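Local coordinates for FMN-dependent nitronate monooxygenase (Shewanella oneidensis, PDB 5LSM), which probably uses FMN and molecular oxygen to oxidise propionate 3-nitronate to 3-oxopropanoate, a detoxifying reaction of class I nitronate monooxygenases, at residues A[239-244]-A[341-346]; A[216-221]-A[233-238]; A[28-33]-A[59-64]; A[203-206]-A[211-214]. All blocks are in the same frame, centred on the assembly; numbering follows the deposited sequence.

Contact 1 of 4, residues A[239-244]-A[341-346]. With FMN (flavin mononucleotide), chain I.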
# COMPACT_ATOMS: atom_id res chain seq x y z
N THR A 239 -0.11 -14.52 5.98
CA THR A 239 -1.39 -14.42 6.65
C THR A 239 -2.37 -15.56 6.30
O THR A 239 -3.13 -16.00 7.16
CB THR A 239 -2.03 -13.07 6.34
OG1 THR A 239 -1.18 -12.03 6.85
CG2 THR A 239 -3.40 -12.96 6.96
N ALA A 240 -2.32 -16.07 5.07
CA ALA A 240 -3.31 -17.03 4.61
C ALA A 240 -3.07 -18.46 5.12
O ALA A 240 -3.97 -19.29 5.04
CB ALA A 240 -3.40 -17.02 3.09
N TYR A 241 -1.91 -18.72 5.72
CA TYR A 241 -1.70 -19.98 6.46
C TYR A 241 -2.16 -19.96 7.94
O TYR A 241 -2.09 -20.99 8.60
CB TYR A 241 -0.22 -20.37 6.42
CG TYR A 241 0.24 -20.89 5.10
CD1 TYR A 241 -0.11 -22.16 4.68
CD2 TYR A 241 1.08 -20.13 4.26
CE1 TYR A 241 0.33 -22.66 3.46
CE2 TYR A 241 1.57 -20.64 3.07
CZ TYR A 241 1.18 -21.91 2.67
OH TYR A 241 1.63 -22.44 1.48
N LEU A 242 -2.58 -18.81 8.47
CA LEU A 242 -2.67 -18.63 9.93
C LEU A 242 -3.83 -19.38 10.59
O LEU A 242 -3.89 -19.47 11.82
CB LEU A 242 -2.79 -17.15 10.29
CG LEU A 242 -1.53 -16.30 10.13
CD1 LEU A 242 -1.86 -14.83 10.36
CD2 LEU A 242 -0.42 -16.77 11.05
N LEU A 243 -4.75 -19.90 9.78
CA LEU A 243 -5.85 -20.70 10.31
C LEU A 243 -5.66 -22.19 10.04
O LEU A 243 -6.52 -22.99 10.41
CB LEU A 243 -7.19 -20.24 9.71
CG LEU A 243 -7.73 -18.87 10.13
CD1 LEU A 243 -9.14 -18.70 9.60
CD2 LEU A 243 -7.70 -18.71 11.63
N CYS A 244 -4.57 -22.55 9.37
CA CYS A 244 -4.27 -23.96 9.10
C CYS A 244 -4.02 -24.69 10.41
O CYS A 244 -3.46 -24.11 11.34
CB CYS A 244 -3.03 -24.10 8.22
SG CYS A 244 -3.27 -23.46 6.55
N ARG A 341 -1.49 -26.14 -2.48
CA ARG A 341 -1.98 -26.48 -3.82
C ARG A 341 -3.10 -25.56 -4.34
O ARG A 341 -3.18 -25.36 -5.55
CB ARG A 341 -2.46 -27.93 -3.85
CG ARG A 341 -1.37 -28.97 -3.65
CD ARG A 341 -1.94 -30.37 -3.41
NE ARG A 341 -0.96 -31.16 -2.68
CZ ARG A 341 -1.10 -31.65 -1.45
NH1 ARG A 341 -2.27 -31.62 -0.82
NH2 ARG A 341 -0.06 -32.23 -0.87
N SER A 342 -3.99 -25.07 -3.48
CA SER A 342 -4.92 -23.95 -3.85
C SER A 342 -4.19 -22.92 -4.73
O SER A 342 -4.73 -22.44 -5.73
CB SER A 342 -5.48 -23.21 -2.61
N PHE A 343 -2.98 -22.55 -4.30
CA PHE A 343 -2.34 -21.31 -4.73
C PHE A 343 -1.78 -21.38 -6.14
O PHE A 343 -1.42 -20.34 -6.69
CB PHE A 343 -1.20 -20.94 -3.77
CG PHE A 343 -1.64 -20.64 -2.36
CD1 PHE A 343 -2.89 -20.11 -2.09
CD2 PHE A 343 -0.75 -20.80 -1.32
CE1 PHE A 343 -3.28 -19.82 -0.80
CE2 PHE A 343 -1.11 -20.45 -0.03
CZ PHE A 343 -2.38 -19.97 0.23
N VAL A 344 -1.61 -22.58 -6.68
CA VAL A 344 -0.90 -22.76 -7.95
C VAL A 344 -1.78 -23.19 -9.12
O VAL A 344 -1.29 -23.36 -10.22
CB VAL A 344 0.27 -23.73 -7.79
CG1 VAL A 344 1.17 -23.29 -6.65
CG2 VAL A 344 -0.22 -25.14 -7.53
N LEU A 345 -3.09 -23.27 -8.90
CA LEU A 345 -4.05 -23.61 -9.96
C LEU A 345 -4.03 -22.71 -11.20
O LEU A 345 -4.30 -23.19 -12.30
CB LEU A 345 -5.47 -23.60 -9.39
CG LEU A 345 -5.99 -24.82 -8.65
CD1 LEU A 345 -4.96 -25.92 -8.48
CD2 LEU A 345 -6.57 -24.42 -7.30
N SER A 346 -3.78 -21.42 -11.01
CA SER A 346 -3.86 -20.45 -12.12
C SER A 346 -2.54 -20.28 -12.89
O SER A 346 -2.46 -19.45 -13.79
CB SER A 346 -4.32 -19.07 -11.61
OG SER A 346 -5.70 -19.07 -11.26
N1 FMN I . 9.11 -12.34 8.46
C2 FMN I . 10.33 -12.74 8.93
O2 FMN I . 11.36 -12.53 8.24
N3 FMN I . 10.47 -13.35 10.13
C4 FMN I . 9.42 -13.59 10.92
O4 FMN I . 9.56 -14.14 12.03
C4A FMN I . 8.08 -13.17 10.48
N5 FMN I . 7.01 -13.42 11.22
C5A FMN I . 5.77 -13.11 10.80
C6 FMN I . 4.70 -13.43 11.63
C7 FMN I . 3.40 -13.14 11.24
C7M FMN I . 2.28 -13.49 12.19
C8 FMN I . 3.16 -12.48 9.93
C8M FMN I . 1.74 -12.16 9.51
C9 FMN I . 4.24 -12.15 9.09
C9A FMN I . 5.56 -12.44 9.48
N10 FMN I . 6.70 -12.18 8.66
C10 FMN I . 7.97 -12.52 9.16
C1' FMN I . 6.61 -11.49 7.36
C2' FMN I . 6.37 -12.48 6.22
O2' FMN I . 7.63 -13.09 5.87
C3' FMN I . 5.76 -11.78 5.00
O3' FMN I . 6.49 -10.57 4.72
C4' FMN I . 4.29 -11.39 5.17
O4' FMN I . 3.54 -12.34 5.93
C5' FMN I . 3.69 -11.22 3.78
O5' FMN I . 2.38 -10.67 3.85
P FMN I . 1.05 -11.55 4.10
O1P FMN I . 1.27 -12.90 3.45
O2P FMN I . -0.02 -10.72 3.43
O3P FMN I . 0.99 -11.59 5.58
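Phe343 presents the edge of its ring to the face of Tyr241 in an offset edge-to-face pair: the planes stand at 81° and the centroids lie 5.7 Å apart. A single corner of the phenylalanine does most of the touching. Its CE2 comes within 3.8 Å of CZ of Tyr241 and meets the phenol oxygen as well, so the approach falls on the hydroxyl-bearing end of the tyrosine and not over its middle. Relative to the Phe343 ring, Tyr241 OH sits at the edge, near the plane. In both residues CG is anti to the carbonyl carbon (chi1 -73° in Tyr241, -64° in Phe343). The long side chains span a wide gap, for the nearest CA atoms, those of Ala240 and Phe343, are 10.3 Å apart. Ala240 CB adds a looser apolar touch at 4.2 Å from Phe343 CZ. A hydrogen bond to Thr340 ties down the hydroxyl end of the tyrosine ring. At the start of segment 239-244, two residues before the tyrosine, Thr239 OG1 gives a hydrogen bond of 2.6 Å to FMN O3P, and Thr239 N bonds the same oxygen at 3.2 Å. Gly325 also engages that threonine hydroxyl. The short 3-10 turn thus links two sites: an aromatic pair at the end of helix 336-342, whose Ala336 and Leu339 also touch Tyr241, and the phosphate-binding end of the FMN pocket in this TIM-barrel-type enzyme.

Contact 2 of 4, residues A[216-221]-A[233-238]; sequences GGIVDA and SAVQVG. With FMN (flavin mononucleotide), chain I.
Ile218 pushes its CG2 methyl between two valines of strand 234-237, and this is the close-packed half of the contact. CG2 lies 3.9 Å from Val235 CB and equally far from Val237 CG2. Chi1 of -65° sets CG1 of the isoleucine beside its backbone N and leaves CG2 to meet the strand. The carbonyl of Ile218 packs here too, its O atom 3.5 Å from Val237 CG1.

Toward the FMN phosphate the segments are joined by a water and the phosphate instead of by side chains. Water 1 accepts from Gly216 N at 2.8 Å and from Ile218 N, and it is hydrogen-bonded to Gln236 O and FMN O1P, which may compete with others for its protons. Two backbone amides grip the phosphate from different segments: Gly217 N donates to O2P at 2.9 Å (155°), Gly238 N to O1P at 2.7 Å (149°). Gly216 and Gly217 both have positive phi, and the backbone of Gly238 lies close to the ribityl chain. Gln236, extended beyond CG, accepts at OE1 from the ribityl O2' at 2.8 Å.

Helix 221-229 begins at the end of segment 216-221, with Asp220 as its N-cap, and Val224 of that helix touches both Ile218 and Val235. Strand 234-237 runs between strands 15-17 and 212-215, while Phe198 of the second subunit packs on Ile218.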
# COMPACT_ATOMS: atom_id res chain seq x y z
N GLY A 216 3.27 -9.71 0.48
CA GLY A 216 2.32 -8.66 0.88
C GLY A 216 0.98 -8.78 0.16
O GLY A 216 0.81 -8.26 -0.93
N GLY A 217 0.05 -9.52 0.74
CA GLY A 217 -1.31 -9.61 0.21
C GLY A 217 -1.54 -10.75 -0.76
O GLY A 217 -2.54 -10.76 -1.47
N ILE A 218 -0.62 -11.70 -0.82
CA ILE A 218 -0.80 -12.86 -1.70
C ILE A 218 -1.48 -13.93 -0.88
O ILE A 218 -0.88 -14.49 0.06
CB ILE A 218 0.54 -13.38 -2.30
CG1 ILE A 218 1.17 -12.34 -3.24
CG2 ILE A 218 0.30 -14.63 -3.13
CD1 ILE A 218 1.74 -11.13 -2.54
N VAL A 219 -2.75 -14.17 -1.19
CA VAL A 219 -3.63 -14.96 -0.31
C VAL A 219 -4.39 -16.07 -1.02
O VAL A 219 -5.03 -16.89 -0.38
CB VAL A 219 -4.68 -14.08 0.39
CG1 VAL A 219 -4.00 -13.04 1.27
CG2 VAL A 219 -5.58 -13.41 -0.63
N ASP A 220 -4.31 -16.11 -2.35
CA ASP A 220 -5.11 -17.06 -3.10
C ASP A 220 -4.59 -17.20 -4.52
O ASP A 220 -3.57 -16.62 -4.87
CB ASP A 220 -6.59 -16.63 -3.09
CG ASP A 220 -6.83 -15.24 -3.74
OD1 ASP A 220 -5.99 -14.79 -4.56
OD2 ASP A 220 -7.88 -14.62 -3.44
N ALA A 221 -5.28 -18.02 -5.32
CA ALA A 221 -4.83 -18.33 -6.68
C ALA A 221 -4.77 -17.08 -7.53
O ALA A 221 -3.79 -16.85 -8.22
CB ALA A 221 -5.76 -19.37 -7.31
N SER A 233 9.35 -14.28 -9.39
CA SER A 233 9.80 -15.67 -9.57
C SER A 233 9.16 -16.62 -8.58
O SER A 233 9.35 -17.82 -8.67
CB SER A 233 11.33 -15.76 -9.42
OG SER A 233 11.99 -15.13 -10.50
N ALA A 234 8.46 -16.08 -7.59
CA ALA A 234 7.83 -16.86 -6.54
C ALA A 234 7.03 -15.90 -5.67
O ALA A 234 7.14 -14.67 -5.83
CB ALA A 234 8.88 -17.58 -5.70
N VAL A 235 6.24 -16.46 -4.76
CA VAL A 235 5.50 -15.66 -3.79
C VAL A 235 5.70 -16.18 -2.38
O VAL A 235 5.79 -17.39 -2.17
CB VAL A 235 3.98 -15.63 -4.10
CG1 VAL A 235 3.74 -15.02 -5.46
CG2 VAL A 235 3.39 -17.03 -4.04
N GLN A 236 5.74 -15.25 -1.43
CA GLN A 236 5.85 -15.58 -0.04
C GLN A 236 4.53 -15.27 0.61
O GLN A 236 4.06 -14.15 0.57
CB GLN A 236 6.99 -14.79 0.64
CG GLN A 236 7.27 -15.24 2.06
CD GLN A 236 8.65 -14.86 2.56
OE1 GLN A 236 8.81 -14.11 3.53
NE2 GLN A 236 9.66 -15.44 1.96
N VAL A 237 3.96 -16.27 1.26
CA VAL A 237 2.61 -16.21 1.73
C VAL A 237 2.61 -16.44 3.23
O VAL A 237 3.11 -17.46 3.70
CB VAL A 237 1.75 -17.28 1.06
CG1 VAL A 237 0.36 -17.33 1.66
CG2 VAL A 237 1.68 -17.00 -0.42
N GLY A 238 2.05 -15.47 3.97
CA GLY A 238 2.04 -15.50 5.43
C GLY A 238 0.64 -15.61 6.02
O GLY A 238 0.24 -16.67 6.50
N1 FMN I . 9.11 -12.34 8.46
C2 FMN I . 10.33 -12.74 8.93
O2 FMN I . 11.36 -12.53 8.24
N3 FMN I . 10.47 -13.35 10.13
C4 FMN I . 9.42 -13.59 10.92
O4 FMN I . 9.56 -14.14 12.03
C4A FMN I . 8.08 -13.17 10.48
N5 FMN I . 7.01 -13.42 11.22
C5A FMN I . 5.77 -13.11 10.80
C6 FMN I . 4.70 -13.43 11.63
C7 FMN I . 3.40 -13.14 11.24
C7M FMN I . 2.28 -13.49 12.19
C8 FMN I . 3.16 -12.48 9.93
C8M FMN I . 1.74 -12.16 9.51
C9 FMN I . 4.24 -12.15 9.09
C9A FMN I . 5.56 -12.44 9.48
N10 FMN I . 6.70 -12.18 8.66
C10 FMN I . 7.97 -12.52 9.16
C1' FMN I . 6.61 -11.49 7.36
C2' FMN I . 6.37 -12.48 6.22
O2' FMN I . 7.63 -13.09 5.87
C3' FMN I . 5.76 -11.78 5.00
O3' FMN I . 6.49 -10.57 4.72
C4' FMN I . 4.29 -11.39 5.17
O4' FMN I . 3.54 -12.34 5.93
C5' FMN I . 3.69 -11.22 3.78
O5' FMN I . 2.38 -10.67 3.85
P FMN I . 1.05 -11.55 4.10
O1P FMN I . 1.27 -12.90 3.45
O2P FMN I . -0.02 -10.72 3.43
O3P FMN I . 0.99 -11.59 5.58
O HOH W 1 1.92 -12.18 0.86

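Contact 3 of 4, residues A[28-33]-A[59-64]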
# COMPACT_ATOMS: atom_id res chain seq x y z
N LEU A 28 4.25 -26.89 10.18
CA LEU A 28 3.82 -26.12 9.01
C LEU A 28 4.92 -26.12 7.93
O LEU A 28 4.64 -26.34 6.74
CB LEU A 28 3.45 -24.68 9.40
CG LEU A 28 3.00 -23.79 8.25
CD1 LEU A 28 1.70 -24.31 7.67
CD2 LEU A 28 2.87 -22.33 8.67
N ALA A 29 6.16 -25.91 8.35
CA ALA A 29 7.29 -26.04 7.43
C ALA A 29 7.31 -27.42 6.73
O ALA A 29 7.38 -27.50 5.52
CB ALA A 29 8.60 -25.77 8.15
N ILE A 30 7.17 -28.49 7.51
CA ILE A 30 7.12 -29.85 6.94
C ILE A 30 6.02 -29.96 5.89
O ILE A 30 6.25 -30.47 4.79
CB ILE A 30 6.83 -30.90 8.05
CG1 ILE A 30 8.04 -31.07 8.98
CG2 ILE A 30 6.45 -32.25 7.44
CD1 ILE A 30 7.69 -31.65 10.33
N ALA A 31 4.82 -29.52 6.24
CA ALA A 31 3.66 -29.75 5.39
C ALA A 31 3.81 -29.02 4.06
O ALA A 31 3.46 -29.57 3.01
CB ALA A 31 2.37 -29.32 6.10
N VAL A 32 4.35 -27.81 4.09
CA VAL A 32 4.50 -27.01 2.87
C VAL A 32 5.63 -27.53 1.97
O VAL A 32 5.49 -27.54 0.73
CB VAL A 32 4.72 -25.50 3.17
CG1 VAL A 32 4.91 -24.73 1.86
CG2 VAL A 32 3.53 -24.92 3.93
N SER A 33 6.74 -27.95 2.58
CA SER A 33 7.84 -28.52 1.81
C SER A 33 7.46 -29.88 1.21
O SER A 33 7.71 -30.12 0.02
CB SER A 33 9.11 -28.64 2.64
OG SER A 33 9.72 -27.37 2.83
N ARG A 59 13.82 -32.57 9.88
CA ARG A 59 14.63 -33.46 9.03
C ARG A 59 14.20 -34.92 9.11
O ARG A 59 14.50 -35.70 8.21
CB ARG A 59 16.12 -33.32 9.34
CG ARG A 59 16.73 -32.02 8.82
CD ARG A 59 16.54 -31.81 7.31
NE ARG A 59 17.62 -30.99 6.75
CZ ARG A 59 17.51 -30.19 5.68
NH1 ARG A 59 16.37 -30.11 5.00
NH2 ARG A 59 18.56 -29.49 5.27
N SER A 60 13.43 -35.29 10.12
CA SER A 60 13.03 -36.67 10.23
C SER A 60 11.63 -36.91 9.69
O SER A 60 11.04 -37.95 9.95
CB SER A 60 13.14 -37.13 11.67
OG SER A 60 12.35 -36.32 12.49
N GLN A 61 11.06 -35.92 8.99
CA GLN A 61 9.77 -36.10 8.30
C GLN A 61 9.85 -35.74 6.81
O GLN A 61 8.95 -36.08 6.04
CB GLN A 61 8.67 -35.27 8.98
CG GLN A 61 8.10 -35.90 10.25
CD GLN A 61 6.83 -35.22 10.78
OE1 GLN A 61 5.97 -34.78 10.01
NE2 GLN A 61 6.69 -35.18 12.09
N THR A 62 10.88 -34.99 6.44
CA THR A 62 11.10 -34.62 5.03
C THR A 62 12.58 -34.36 4.78
O THR A 62 13.31 -34.00 5.69
CB THR A 62 10.29 -33.38 4.60
OG1 THR A 62 10.64 -33.00 3.27
CG2 THR A 62 10.55 -32.18 5.54
N ALA A 63 13.01 -34.63 3.56
CA ALA A 63 14.32 -34.24 3.07
C ALA A 63 14.17 -33.24 1.93
O ALA A 63 15.15 -32.94 1.24
CB ALA A 63 15.06 -35.47 2.58
N LYS A 64 12.97 -32.70 1.75
CA LYS A 64 12.77 -31.61 0.82
C LYS A 64 13.29 -30.28 1.39
O LYS A 64 13.49 -30.16 2.60
CB LYS A 64 11.30 -31.51 0.43
CG LYS A 64 10.90 -32.59 -0.57
CD LYS A 64 9.42 -32.58 -0.84
CE LYS A 64 9.06 -33.49 -2.00
NZ LYS A 64 7.59 -33.49 -2.24
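Lys64 lies alongside the carbonyl of Ser33, and its side chain can be followed past that group atom by atom. CB is 3.9 Å from Ser33 O and 4.2 Å from Ser33 CB. CG stays at a similar distance from the oxygen, while CD makes the nearest approach, 3.1 Å from Ser33 O, a short contact of a methylene with a carbonyl oxygen. CE then draws off again, and NZ of the lysine ends 4.1 Å from Ser33 O. The chain is fully extended beyond CG, which carries NZ past the carbonyl of Ser33 to a hydrogen bond with the next one, that of Glu34. The lysine chain thus passes obliquely across the C-terminal part of helix 26-35 and gives its ammonium to a backbone oxygen further on in the helix.

At the other end of the contact Ile30 and Gln61 cross at about a right angle. Gln61 OE1 lies 3.6 Å from both CD1 and CG2 of Ile30, so the amide oxygen rests against both methyls at once. Between these ends Thr62 CG2 makes a light contact, 4.4 Å from Ile30 CG1. Thr62 OG1 accepts from Lys64 N at 2.8 Å (157°) and is also hydrogen-bonded to Glu34 OE1. Ser33 OG has its own partners in Pro65 O and Gly39 N.

The hydrogen bond within residues 62-64 is an ST turn, placed where the chain leaves helix 48-59 for strand 66-71. In this way the loop from helix 48-59 to strand 66-71 is laid against helix 26-35 on the outside of the TIM-barrel-type fold.

Contact 4 of 4, residues A[203-206]-A[211-214]; sequences QIIA and PVIA
Val212 puts both of its methyls against two consecutive isoleucines of helix 197-207, and its CG2 is the closest-packed of them. That methyl is 3.6 Å from Ile205 CG1 and 4.0 Å from Ile204 CG2. The other branch, CG1, is also 4.0 Å from Ile204 CG2 and a little further from Ile205 CG1. The valine thus meets its partners with the whole fork of its side chain, CB included: Val212 CB lies 3.7 Å from Ile205 CG1. With CG1 anti to the backbone N (chi1 -175°) and CG2 anti to the carbonyl carbon, both branches are turned out toward the helix.

The isoleucines answer with different atoms. Ile204 points its CB toward the strand and offers the CG2 methyl. Ile205 instead uses the CG1 methylene of its longer branch, and the distances on that side are shorter. Both cross the valine obliquely, and every contact is carbon on carbon, giving apolar packing at ordinary van der Waals separation. The closest CA atoms, of Ile205 and Val212, are 6.4 Å apart, and the branched side chains meet across that interval.

Leu201 of the same helix also rests on Val212, and Ala174 of strand 171-175 touches both Val212 and Ile204, which continues the apolar layer to the next strand. Elsewhere on the helix, Gln203 NE2 is hydrogen-bonded to Gln326 O of the second subunit. A helix joined to the following parallel strand by a short loop, with the strand's helix-facing valine packed against it, is the alpha-to-beta half of a beta-alpha-beta crossover in the TIM-barrel-type fold.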
# COMPACT_ATOMS: atom_id res chain seq x y z
N GLN A 203 8.93 -2.35 -9.65
CA GLN A 203 10.06 -1.45 -9.58
C GLN A 203 11.31 -2.13 -9.05
O GLN A 203 12.39 -1.92 -9.59
CB GLN A 203 9.72 -0.19 -8.80
CG GLN A 203 8.82 0.74 -9.62
CD GLN A 203 8.37 1.97 -8.85
OE1 GLN A 203 8.94 3.06 -9.00
NE2 GLN A 203 7.36 1.80 -8.01
N ILE A 204 11.17 -3.05 -8.10
CA ILE A 204 12.32 -3.87 -7.71
C ILE A 204 12.80 -4.78 -8.84
O ILE A 204 14.00 -4.90 -9.05
CB ILE A 204 12.08 -4.69 -6.42
CG1 ILE A 204 12.19 -3.79 -5.18
CG2 ILE A 204 13.14 -5.78 -6.28
CD1 ILE A 204 11.82 -4.47 -3.87
N ILE A 205 11.89 -5.42 -9.55
CA ILE A 205 12.27 -6.33 -10.65
C ILE A 205 13.01 -5.56 -11.75
O ILE A 205 13.96 -6.07 -12.31
CB ILE A 205 11.04 -7.06 -11.25
CG1 ILE A 205 10.58 -8.19 -10.33
CG2 ILE A 205 11.34 -7.63 -12.64
CD1 ILE A 205 9.13 -8.57 -10.54
N ALA A 206 12.58 -4.33 -12.01
CA ALA A 206 13.23 -3.48 -13.03
C ALA A 206 14.66 -3.14 -12.66
O ALA A 206 15.50 -2.92 -13.52
CB ALA A 206 12.44 -2.19 -13.24
N PRO A 211 16.43 -13.01 -8.84
CA PRO A 211 15.00 -13.31 -8.77
C PRO A 211 14.30 -12.56 -7.63
O PRO A 211 14.90 -12.33 -6.58
CB PRO A 211 14.96 -14.81 -8.50
CG PRO A 211 16.27 -15.32 -9.01
CD PRO A 211 17.25 -14.24 -8.72
N VAL A 212 13.03 -12.25 -7.83
CA VAL A 212 12.27 -11.48 -6.87
C VAL A 212 11.05 -12.27 -6.42
O VAL A 212 10.30 -12.82 -7.22
CB VAL A 212 11.85 -10.12 -7.44
CG1 VAL A 212 11.17 -9.28 -6.37
CG2 VAL A 212 13.06 -9.37 -7.99
N ILE A 213 10.94 -12.40 -5.10
CA ILE A 213 9.82 -13.04 -4.43
C ILE A 213 8.80 -11.99 -3.96
O ILE A 213 9.15 -11.03 -3.26
CB ILE A 213 10.31 -13.84 -3.20
CG1 ILE A 213 11.33 -14.92 -3.64
CG2 ILE A 213 9.13 -14.47 -2.46
CD1 ILE A 213 12.42 -15.22 -2.64
N ALA A 214 7.55 -12.18 -4.33
CA ALA A 214 6.52 -11.24 -3.94
C ALA A 214 5.95 -11.59 -2.56
O ALA A 214 5.52 -12.72 -2.32
CB ALA A 214 5.43 -11.19 -4.98

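Contacts 1 and 2 share the FMN site: their centres are 8 Å apart, and Phe343 CE2 lies 3.8 Å from Val237 CG1, so the aromatic pair of one rests on the strand of the other, while residues of both bind the phosphate. Contact 4 is farther from the flavin, the side chain of Ile204 being about 12 Å from the FMN, but it joins contact 2 through the sheet: Gln236 N lies 2.7 Å from Ala214 O, a probable hydrogen bond between adjacent strands. Contact 3, centred 17 Å from contact 1, is reached through Tyr241, whose CE1 is 3.9 Å from Val32 CG2. Contacts 3 and 4 lie apart, their centres 27 Å from each other.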